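PDB 4ZOY: Sqt1, which probably acts as a dedicated WD40-repeat chaperone in ribosome biogenesis, capturing a newly made ribosomal protein while it is still being translated. Local coordinates for residues A[112-118]-A[131-137]; A[337-342]-A[390-394]; A[359-365]-A[409-415]. All coordinates share one frame; numbering follows the deposited sequence.

Contact 1 (A[112-118]-A[131-137])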
loop_
_atom_site.group_PDB
_atom_site.type_symbol
_atom_site.label_atom_id
_atom_site.label_comp_id
_atom_site.label_asym_id
_atom_site.label_seq_id
_atom_site.Cartn_x
_atom_site.Cartn_y
_atom_site.Cartn_z
ATOM N N GLY A 112 -6.836 -3.077 17.190
ATOM C CA GLY A 112 -7.997 -2.368 16.683
ATOM C C GLY A 112 -7.973 -0.878 16.971
ATOM O O GLY A 112 -8.872 -0.137 16.556
ATOM N N ARG A 113 -6.951 -0.419 17.689
ATOM C CA ARG A 113 -6.847 0.995 18.007
ATOM C C ARG A 113 -6.377 1.808 16.813
ATOM O O ARG A 113 -5.405 1.449 16.142
ATOM C CB ARG A 113 -5.889 1.226 19.176
ATOM C CG ARG A 113 -6.312 0.573 20.472
ATOM C CD ARG A 113 -5.281 0.844 21.559
ATOM N NE ARG A 113 -5.239 -0.239 22.538
ATOM C CZ ARG A 113 -5.974 -0.268 23.643
ATOM N NH1 ARG A 113 -6.808 0.727 23.908
ATOM N NH2 ARG A 113 -5.881 -1.290 24.481
ATOM N N MET A 114 -7.080 2.904 16.555
ATOM C CA MET A 114 -6.638 3.909 15.612
ATOM C C MET A 114 -6.251 5.157 16.396
ATOM O O MET A 114 -7.103 5.811 16.996
ATOM C CB MET A 114 -7.734 4.226 14.586
ATOM C CG MET A 114 -7.298 5.235 13.550
ATOM S SD MET A 114 -8.567 5.709 12.340
ATOM C CE MET A 114 -9.670 6.695 13.370
ATOM N N ARG A 115 -4.961 5.475 16.418
ATOM C CA ARG A 115 -4.492 6.637 17.166
ATOM C C ARG A 115 -4.157 7.765 16.220
ATOM O O ARG A 115 -3.427 7.582 15.241
ATOM C CB ARG A 115 -3.285 6.274 18.035
ATOM C CG ARG A 115 -3.658 5.280 19.117
ATOM C CD ARG A 115 -2.481 4.873 19.991
ATOM N NE ARG A 115 -1.858 5.996 20.680
ATOM C CZ ARG A 115 -2.270 6.483 21.846
ATOM N NH1 ARG A 115 -3.329 5.958 22.448
ATOM N NH2 ARG A 115 -1.626 7.500 22.404
ATOM N N VAL A 116 -4.709 8.939 16.517
ATOM C CA VAL A 116 -4.579 10.106 15.662
ATOM C C VAL A 116 -3.685 11.177 16.287
ATOM O O VAL A 116 -3.939 11.645 17.405
ATOM C CB VAL A 116 -5.962 10.722 15.355
ATOM C CG1 VAL A 116 -5.815 11.985 14.527
ATOM C CG2 VAL A 116 -6.865 9.697 14.664
ATOM N N TYR A 117 -2.644 11.560 15.555
ATOM C CA TYR A 117 -1.690 12.572 15.990
ATOM C C TYR A 117 -1.699 13.761 15.051
ATOM O O TYR A 117 -1.625 13.593 13.830
ATOM C CB TYR A 117 -0.267 11.995 16.050
ATOM C CG TYR A 117 -0.087 10.839 17.014
ATOM C CD1 TYR A 117 -0.417 9.538 16.647
ATOM C CD2 TYR A 117 0.430 11.046 18.284
ATOM C CE1 TYR A 117 -0.254 8.482 17.517
ATOM C CE2 TYR A 117 0.594 9.996 19.165
ATOM C CZ TYR A 117 0.252 8.719 18.782
ATOM O OH TYR A 117 0.417 7.678 19.664
ATOM N N ALA A 118 -1.777 14.964 15.609
ATOM C CA ALA A 118 -1.617 16.164 14.806
ATOM C C ALA A 118 -0.139 16.373 14.502
ATOM O O ALA A 118 0.713 16.169 15.367
ATOM C CB ALA A 118 -2.200 17.375 15.526
ATOM N N LYS A 131 1.425 15.642 18.156
ATOM C CA LYS A 131 0.568 15.708 19.331
ATOM C C LYS A 131 -0.609 14.748 19.246
ATOM O O LYS A 131 -1.438 14.851 18.344
ATOM C CB LYS A 131 0.054 17.134 19.532
ATOM C CG LYS A 131 -0.874 17.283 20.725
ATOM C CD LYS A 131 -1.309 18.726 20.911
ATOM C CE LYS A 131 -2.364 18.842 22.000
ATOM N NZ LYS A 131 -1.968 18.090 23.223
ATOM N N PHE A 132 -0.687 13.822 20.195
ATOM C CA PHE A 132 -1.803 12.890 20.263
ATOM C C PHE A 132 -3.121 13.641 20.428
ATOM O O PHE A 132 -3.220 14.556 21.246
ATOM C CB PHE A 132 -1.605 11.897 21.409
ATOM C CG PHE A 132 -2.777 10.987 21.626
ATOM C CD1 PHE A 132 -3.091 10.001 20.703
ATOM C CD2 PHE A 132 -3.578 11.124 22.748
ATOM C CE1 PHE A 132 -4.170 9.165 20.900
ATOM C CE2 PHE A 132 -4.661 10.292 22.949
ATOM C CZ PHE A 132 -4.960 9.310 22.022
ATOM N N LEU A 133 -4.128 13.261 19.646
ATOM C CA LEU A 133 -5.417 13.944 19.685
ATOM C C LEU A 133 -6.552 13.035 20.128
ATOM O O LEU A 133 -7.388 13.428 20.941
ATOM C CB LEU A 133 -5.755 14.529 18.317
ATOM C CG LEU A 133 -4.866 15.640 17.773
ATOM C CD1 LEU A 133 -5.529 16.241 16.540
ATOM C CD2 LEU A 133 -4.600 16.706 18.828
ATOM N N ALA A 134 -6.591 11.825 19.581
ATOM C CA ALA A 134 -7.728 10.941 19.796
ATOM C C ALA A 134 -7.430 9.497 19.431
ATOM O O ALA A 134 -6.569 9.211 18.596
ATOM C CB ALA A 134 -8.932 11.435 18.999
ATOM N N GLU A 135 -8.169 8.596 20.063
ATOM C CA GLU A 135 -8.115 7.183 19.744
ATOM C C GLU A 135 -9.520 6.668 19.457
ATOM O O GLU A 135 -10.478 7.012 20.156
ATOM C CB GLU A 135 -7.467 6.397 20.884
ATOM C CG GLU A 135 -7.523 4.886 20.720
ATOM C CD GLU A 135 -6.718 4.152 21.777
ATOM O OE1 GLU A 135 -7.275 3.231 22.413
ATOM O OE2 GLU A 135 -5.528 4.487 21.961
ATOM N N SER A 136 -9.632 5.869 18.401
ATOM C CA SER A 136 -10.878 5.217 18.013
ATOM C C SER A 136 -10.654 3.699 17.984
ATOM O O SER A 136 -9.603 3.236 17.534
ATOM C CB SER A 136 -11.345 5.735 16.648
ATOM O OG SER A 136 -12.340 4.906 16.072
ATOM N N GLN A 137 -11.614 2.924 18.477
ATOM C CA GLN A 137 -11.468 1.470 18.479
ATOM C C GLN A 137 -12.787 0.779 18.134
ATOM O O GLN A 137 -13.404 0.128 18.977
ATOM C CB GLN A 137 -10.948 0.982 19.835
ATOM C CG GLN A 137 -10.476 -0.469 19.842
ATOM C CD GLN A 137 -9.947 -0.907 21.198
ATOM O OE1 GLN A 137 -10.046 -0.173 22.183
ATOM N NE2 GLN A 137 -9.368 -2.101 21.249
#

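Contact 2 (A[337-342]-A[390-394])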
loop_
_atom_site.group_PDB
_atom_site.type_symbol
_atom_site.label_atom_id
_atom_site.label_comp_id
_atom_site.label_asym_id
_atom_site.label_seq_id
_atom_site.Cartn_x
_atom_site.Cartn_y
_atom_site.Cartn_z
ATOM N N SER A 337 0.575 1.371 -13.550
ATOM C CA SER A 337 1.483 2.468 -13.826
ATOM C C SER A 337 0.702 3.767 -13.910
ATOM O O SER A 337 -0.375 3.801 -14.504
ATOM C CB SER A 337 2.242 2.229 -15.124
ATOM O OG SER A 337 2.975 3.387 -15.500
ATOM N N PRO A 338 1.251 4.845 -13.339
ATOM C CA PRO A 338 0.554 6.130 -13.393
ATOM C C PRO A 338 0.502 6.712 -14.803
ATOM O O PRO A 338 -0.374 7.544 -15.047
ATOM C CB PRO A 338 1.392 7.022 -12.464
ATOM C CG PRO A 338 2.755 6.420 -12.490
ATOM C CD PRO A 338 2.520 4.930 -12.599
ATOM N N SER A 339 1.389 6.300 -15.706
ATOM C CA SER A 339 1.389 6.907 -17.041
ATOM C C SER A 339 1.745 5.986 -18.211
ATOM O O SER A 339 1.725 6.421 -19.359
ATOM C CB SER A 339 2.340 8.100 -17.054
ATOM O OG SER A 339 3.656 7.685 -16.761
ATOM N N ALA A 340 2.072 4.730 -17.943
ATOM C CA ALA A 340 2.253 3.758 -19.014
ATOM C C ALA A 340 1.087 2.780 -18.940
ATOM O O ALA A 340 0.515 2.584 -17.871
ATOM C CB ALA A 340 3.588 3.034 -18.880
ATOM N N PRO A 341 0.714 2.177 -20.080
ATOM C CA PRO A 341 -0.476 1.321 -20.089
ATOM C C PRO A 341 -0.153 -0.090 -19.623
ATOM O O PRO A 341 -0.263 -1.055 -20.385
ATOM C CB PRO A 341 -0.902 1.345 -21.554
ATOM C CG PRO A 341 0.376 1.507 -22.299
ATOM C CD PRO A 341 1.235 2.413 -21.439
ATOM N N ILE A 342 0.280 -0.195 -18.374
ATOM C CA ILE A 342 0.646 -1.496 -17.829
ATOM C C ILE A 342 0.170 -1.676 -16.398
ATOM O O ILE A 342 -0.028 -0.707 -15.650
ATOM C CB ILE A 342 2.182 -1.747 -17.871
ATOM C CG1 ILE A 342 2.935 -0.669 -17.081
ATOM C CG2 ILE A 342 2.698 -1.828 -19.325
ATOM C CD1 ILE A 342 4.446 -0.891 -17.043
ATOM N N MET A 390 11.495 8.011 -18.510
ATOM C CA MET A 390 11.196 6.698 -17.954
ATOM C C MET A 390 9.945 6.703 -17.087
ATOM O O MET A 390 9.636 5.721 -16.403
ATOM C CB MET A 390 12.389 6.197 -17.152
ATOM C CG MET A 390 13.555 5.853 -18.039
ATOM S SD MET A 390 13.114 4.425 -19.053
ATOM C CE MET A 390 13.242 3.169 -17.795
ATOM N N ALA A 391 9.233 7.827 -17.114
ATOM C CA ALA A 391 7.981 7.967 -16.392
ATOM C C ALA A 391 7.028 6.821 -16.711
ATOM O O ALA A 391 6.749 6.530 -17.875
ATOM C CB ALA A 391 7.328 9.299 -16.729
ATOM N N GLY A 392 6.547 6.178 -15.656
ATOM C CA GLY A 392 5.593 5.086 -15.780
ATOM C C GLY A 392 6.199 3.709 -15.999
ATOM O O GLY A 392 5.485 2.717 -15.947
ATOM N N TRP A 393 7.504 3.633 -16.221
ATOM C CA TRP A 393 8.124 2.357 -16.618
ATOM C C TRP A 393 9.021 1.736 -15.556
ATOM O O TRP A 393 9.518 0.631 -15.746
ATOM C CB TRP A 393 8.935 2.547 -17.911
ATOM C CG TRP A 393 8.068 2.884 -19.056
ATOM C CD1 TRP A 393 7.917 4.112 -19.628
ATOM C CD2 TRP A 393 7.205 1.994 -19.772
ATOM N NE1 TRP A 393 7.020 4.040 -20.670
ATOM C CE2 TRP A 393 6.568 2.752 -20.778
ATOM C CE3 TRP A 393 6.913 0.632 -19.670
ATOM C CZ2 TRP A 393 5.652 2.193 -21.671
ATOM C CZ3 TRP A 393 6.005 0.078 -20.554
ATOM C CH2 TRP A 393 5.384 0.861 -21.543
ATOM N N LEU A 394 9.216 2.446 -14.452
ATOM C CA LEU A 394 10.118 1.998 -13.399
ATOM C C LEU A 394 9.332 1.502 -12.185
ATOM O O LEU A 394 8.526 2.233 -11.603
ATOM C CB LEU A 394 11.068 3.130 -13.005
ATOM C CG LEU A 394 12.194 3.399 -14.013
ATOM C CD1 LEU A 394 12.910 4.694 -13.674
ATOM C CD2 LEU A 394 13.173 2.230 -14.061
HETATM O O HOH W 1 4.611 6.958 -19.250
#

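Contact 3 (A[359-365]-A[409-415])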
loop_
_atom_site.group_PDB
_atom_site.type_symbol
_atom_site.label_atom_id
_atom_site.label_comp_id
_atom_site.label_asym_id
_atom_site.label_seq_id
_atom_site.Cartn_x
_atom_site.Cartn_y
_atom_site.Cartn_z
ATOM N N ARG A 359 -4.285 -3.656 -24.245
ATOM C CA ARG A 359 -4.299 -4.807 -25.152
ATOM C C ARG A 359 -4.941 -6.032 -24.506
ATOM O O ARG A 359 -4.400 -7.138 -24.565
ATOM C CB ARG A 359 -2.879 -5.130 -25.611
ATOM C CG ARG A 359 -2.189 -3.978 -26.321
ATOM C CD ARG A 359 -0.741 -4.314 -26.645
ATOM N NE ARG A 359 -0.667 -5.626 -27.263
ATOM C CZ ARG A 359 -0.011 -6.678 -26.780
ATOM N NH1 ARG A 359 0.717 -6.616 -25.665
ATOM N NH2 ARG A 359 -0.063 -7.810 -27.452
ATOM N N SER A 360 -6.106 -5.825 -23.902
ATOM C CA SER A 360 -6.846 -6.891 -23.224
ATOM C C SER A 360 -5.993 -7.576 -22.165
ATOM O O SER A 360 -6.149 -8.769 -21.903
ATOM C CB SER A 360 -7.373 -7.916 -24.239
ATOM O OG SER A 360 -8.333 -8.767 -23.632
ATOM N N PHE A 361 -5.107 -6.799 -21.548
ATOM C CA PHE A 361 -4.256 -7.304 -20.478
ATOM C C PHE A 361 -3.426 -8.497 -20.951
ATOM O O PHE A 361 -3.150 -9.443 -20.189
ATOM C CB PHE A 361 -5.099 -7.619 -19.244
ATOM C CG PHE A 361 -5.636 -6.380 -18.581
ATOM C CD1 PHE A 361 -6.760 -5.746 -19.083
ATOM C CD2 PHE A 361 -4.984 -5.824 -17.487
ATOM C CE1 PHE A 361 -7.237 -4.572 -18.498
ATOM C CE2 PHE A 361 -5.449 -4.662 -16.899
ATOM C CZ PHE A 361 -6.575 -4.033 -17.406
ATOM N N ALA A 362 -2.992 -8.421 -22.209
ATOM C CA ALA A 362 -2.013 -9.373 -22.727
ATOM C C ALA A 362 -0.765 -9.353 -21.862
ATOM O O ALA A 362 -0.404 -8.324 -21.286
ATOM C CB ALA A 362 -1.647 -9.052 -24.167
ATOM N N LEU A 363 -0.099 -10.492 -21.772
ATOM C CA LEU A 363 1.117 -10.583 -20.981
ATOM C C LEU A 363 2.279 -9.897 -21.675
ATOM O O LEU A 363 2.609 -10.208 -22.828
ATOM C CB LEU A 363 1.460 -12.043 -20.706
ATOM C CG LEU A 363 2.715 -12.327 -19.880
ATOM C CD1 LEU A 363 2.553 -11.745 -18.487
ATOM C CD2 LEU A 363 2.885 -13.832 -19.800
ATOM N N ARG A 364 2.876 -8.928 -20.987
ATOM C CA ARG A 364 4.046 -8.233 -21.500
ATOM C C ARG A 364 5.320 -8.947 -21.064
ATOM O O ARG A 364 6.240 -9.134 -21.844
ATOM C CB ARG A 364 4.061 -6.783 -21.010
ATOM C CG ARG A 364 5.032 -5.896 -21.757
ATOM C CD ARG A 364 5.115 -4.512 -21.115
ATOM N NE ARG A 364 5.988 -3.625 -21.876
ATOM C CZ ARG A 364 5.554 -2.730 -22.757
ATOM N NH1 ARG A 364 4.253 -2.588 -22.982
ATOM N NH2 ARG A 364 6.420 -1.970 -23.410
ATOM N N ARG A 365 5.362 -9.336 -19.803
ATOM C CA ARG A 365 6.537 -9.993 -19.263
ATOM C C ARG A 365 6.195 -10.738 -17.990
ATOM O O ARG A 365 5.457 -10.242 -17.137
ATOM C CB ARG A 365 7.648 -8.975 -18.986
ATOM C CG ARG A 365 9.003 -9.613 -18.698
ATOM C CD ARG A 365 10.135 -8.628 -18.940
ATOM N NE ARG A 365 11.423 -9.304 -19.061
ATOM C CZ ARG A 365 12.530 -8.720 -19.509
ATOM N NH1 ARG A 365 12.505 -7.444 -19.879
ATOM N NH2 ARG A 365 13.661 -9.413 -19.589
ATOM N N LEU A 409 10.406 -1.750 -17.023
ATOM C CA LEU A 409 9.358 -2.603 -17.582
ATOM C C LEU A 409 9.070 -2.327 -19.056
ATOM O O LEU A 409 8.053 -2.777 -19.575
ATOM C CB LEU A 409 8.062 -2.450 -16.775
ATOM C CG LEU A 409 8.154 -2.821 -15.286
ATOM C CD1 LEU A 409 6.770 -2.759 -14.661
ATOM C CD2 LEU A 409 8.783 -4.195 -15.072
ATOM N N ARG A 410 9.949 -1.596 -19.731
ATOM C CA ARG A 410 9.713 -1.326 -21.153
ATOM C C ARG A 410 9.810 -2.582 -22.015
ATOM O O ARG A 410 9.138 -2.677 -23.040
ATOM C CB ARG A 410 10.695 -0.273 -21.675
ATOM C CG ARG A 410 10.451 1.108 -21.114
ATOM C CD ARG A 410 11.554 2.058 -21.548
ATOM N NE ARG A 410 12.859 1.631 -21.049
ATOM C CZ ARG A 410 14.024 2.133 -21.452
ATOM N NH1 ARG A 410 14.062 3.079 -22.381
ATOM N NH2 ARG A 410 15.157 1.682 -20.930
ATOM N N GLY A 411 10.655 -3.524 -21.613
ATOM C CA GLY A 411 10.852 -4.752 -22.373
ATOM C C GLY A 411 9.662 -5.694 -22.387
ATOM O O GLY A 411 8.694 -5.507 -21.648
ATOM N N GLY A 412 9.729 -6.714 -23.238
ATOM C CA GLY A 412 8.679 -7.716 -23.303
ATOM C C GLY A 412 7.831 -7.631 -24.559
ATOM O O GLY A 412 8.121 -6.854 -25.469
ATOM N N THR A 413 6.773 -8.436 -24.599
ATOM C CA THR A 413 5.873 -8.480 -25.749
ATOM C C THR A 413 4.824 -7.382 -25.643
ATOM O O THR A 413 3.864 -7.499 -24.877
ATOM C CB THR A 413 5.188 -9.857 -25.871
ATOM O OG1 THR A 413 4.657 -10.247 -24.598
ATOM C CG2 THR A 413 6.184 -10.906 -26.327
ATOM N N ALA A 414 4.998 -6.320 -26.429
ATOM C CA ALA A 414 4.169 -5.125 -26.296
ATOM C C ALA A 414 3.234 -4.928 -27.486
ATOM O O ALA A 414 2.678 -3.844 -27.676
ATOM C CB ALA A 414 5.052 -3.893 -26.114
ATOM N N GLY A 415 3.060 -5.980 -28.280
ATOM C CA GLY A 415 2.149 -5.934 -29.411
ATOM C C GLY A 415 2.696 -5.149 -30.589
ATOM O O GLY A 415 3.857 -5.321 -30.966
#

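Contact 1 (A[112-118]-A[131-137])
A beta hairpin formed by strands 114-120 and 129-136 brings Arg113 and Arg115 against Glu135. Glu135 is shared, one oxygen to each arginine. Arg113 NH1 gives Glu135 OE1 a 3.0 Å hydrogen bond on its syn lone pair, within the guanidinium plane. Arg115 NH1 reaches Glu135 OE2 at 2.7 Å, less straight, nearly along the C-O bond. The carboxylate is turned steeply against both guanidinium groups, so neither salt bridge is a flat two-oxygen pair. Arg115 bends at chi3 (59°), which lays its guanidinium flat on Phe132, planes 1° apart and centres 4.0 Å apart. Arg115 NE also bonds Tyr117 OH at 3.0 Å. These are the third and fourth strands of one four-stranded propeller blade, and 129-136 is an edge strand. Phe132 turns its edge to the face of Tyr117, a T-shaped pair with centroids 5.6 Å apart. An alanine in place of Arg115 would probably leave Glu135 OE2 and Tyr117 OH without this donor and uncover one face of Phe132. A classic beta bulge interrupts the antiparallel pairing, with Leu133 and Ala134 set opposite Val116, and the pairing resumes beyond it. Val116 O takes Leu133 N at 2.8 Å and Ala134 N only weakly.

Contact 2 (A[337-342]-A[390-394])
Ser337 OG and the carbonyl oxygen of Gly392 meet at 2.6 Å, and the serine is the donor. The hydroxyl lies in the carbonyl plane, on a lone pair. OG stands anti to its own backbone N (chi1 171°), where Ser337 OG also accepts from Ala340 N at 2.9 Å. The packing here is tight. Gly392 has positive phi, and a CB on it would run into Ser337 OG, Ser339 OG and Ala340 N. Next to it, the methyl of Ala340 sits over the six-membered ring of Trp393. This is a CH-pi contact, with Ala340 CB 3.6 Å from the Trp393 ring centroid and 16° off the ring normal. Ile342 CD1 makes a separate apolar contact, 3.9 Å from Trp393 CE3.

The Ser339 side is looser and wetter. Ser339 and Pro338 are exposed. A water bridges the two loops there, 2.8 Å from Ser339 OG and 2.6 Å from Ala391 O. Phe381 of strand 376-381 also touches Ser337, Pro338 and Ile342. The two loops belong to adjacent blades, each linking the first strand to the second. Ser337 forms an ST motif that shapes its loop, and the pairing joins blade to blade in a WD40 beta propeller.

Contact 3 (A[359-365]-A[409-415])
The carbonyl oxygen of Arg364 is approached by two groups of the 409-415 loop. Thr413 N gives Arg364 O a 2.9 Å hydrogen bond, in the carbonyl plane and on a lone pair. Gly412 CA adds a CA-H...O contact to Arg364 O at 3.2 Å. A side chain on Gly412 would strike this same oxygen. Thr413 binds a second carbonyl as well: Thr413 OG1 donates to Leu363 O at 2.7 Å. With chi1 at 48°, OG1 lies between the backbone N and the carbonyl carbon, turned to Leu363 O.

The Arg364 side chain makes the larger grip. It runs extended from CG to NE and brings its guanidinium into the curve of the loop. Arg364 NH2 donates to Arg410 O at 2.8 Å, a nearly straight bond (166°) with the oxygen close to the guanidinium plane. NE has only weak bonds, to Leu409 O and Gly411 O. Ala414 CB lies over one guanidinium face, 3.5 Å from Arg364 NH1. Loop carbonyls thus line much of the group, while NH1 forms a salt bridge to Asp356.

Arg359 approaches the far end of the loop. Its chain bends at chi3, and one guanidinium face rests on the backbone of Ala414 and Gly415, with Arg359 CZ 3.5 Å from Gly415 CA. Its NH1 also goes to Asp356, on the other carboxylate oxygen. That acid probably offsets part of the charge of both arginines.

Strand 362-367 is the fourth strand of its blade, at one edge of the sheet. A classic beta bulge sets Arg364 and Arg365 opposite Val354 of strand 352-356. The loop follows strand 404-408 of the next blade and lies along this edge at the surface, with Leu409 tucked against Val354 and Ile342.

Contact 1 lies within one blade, while contacts 2 and 3 join two adjacent blades on the opposite side of the chain's centre. The centres of contacts 1 and 2 are about 36 Å apart. The centres of contacts 2 and 3 are about 12 Å apart, and the two touch: Trp393 packs on Arg364 and Arg410, and Trp393 O probably bonds Leu409 N. Contact 3 is a surface contact; the other two are partly buried. Contact 1 adds a charge network to strand pairing that a bulge interrupts. Contact 2 joins loops by a serine hydroxyl and an aromatic face. Contact 3 sets arginines against loop backbone, beside the edge of a sheet.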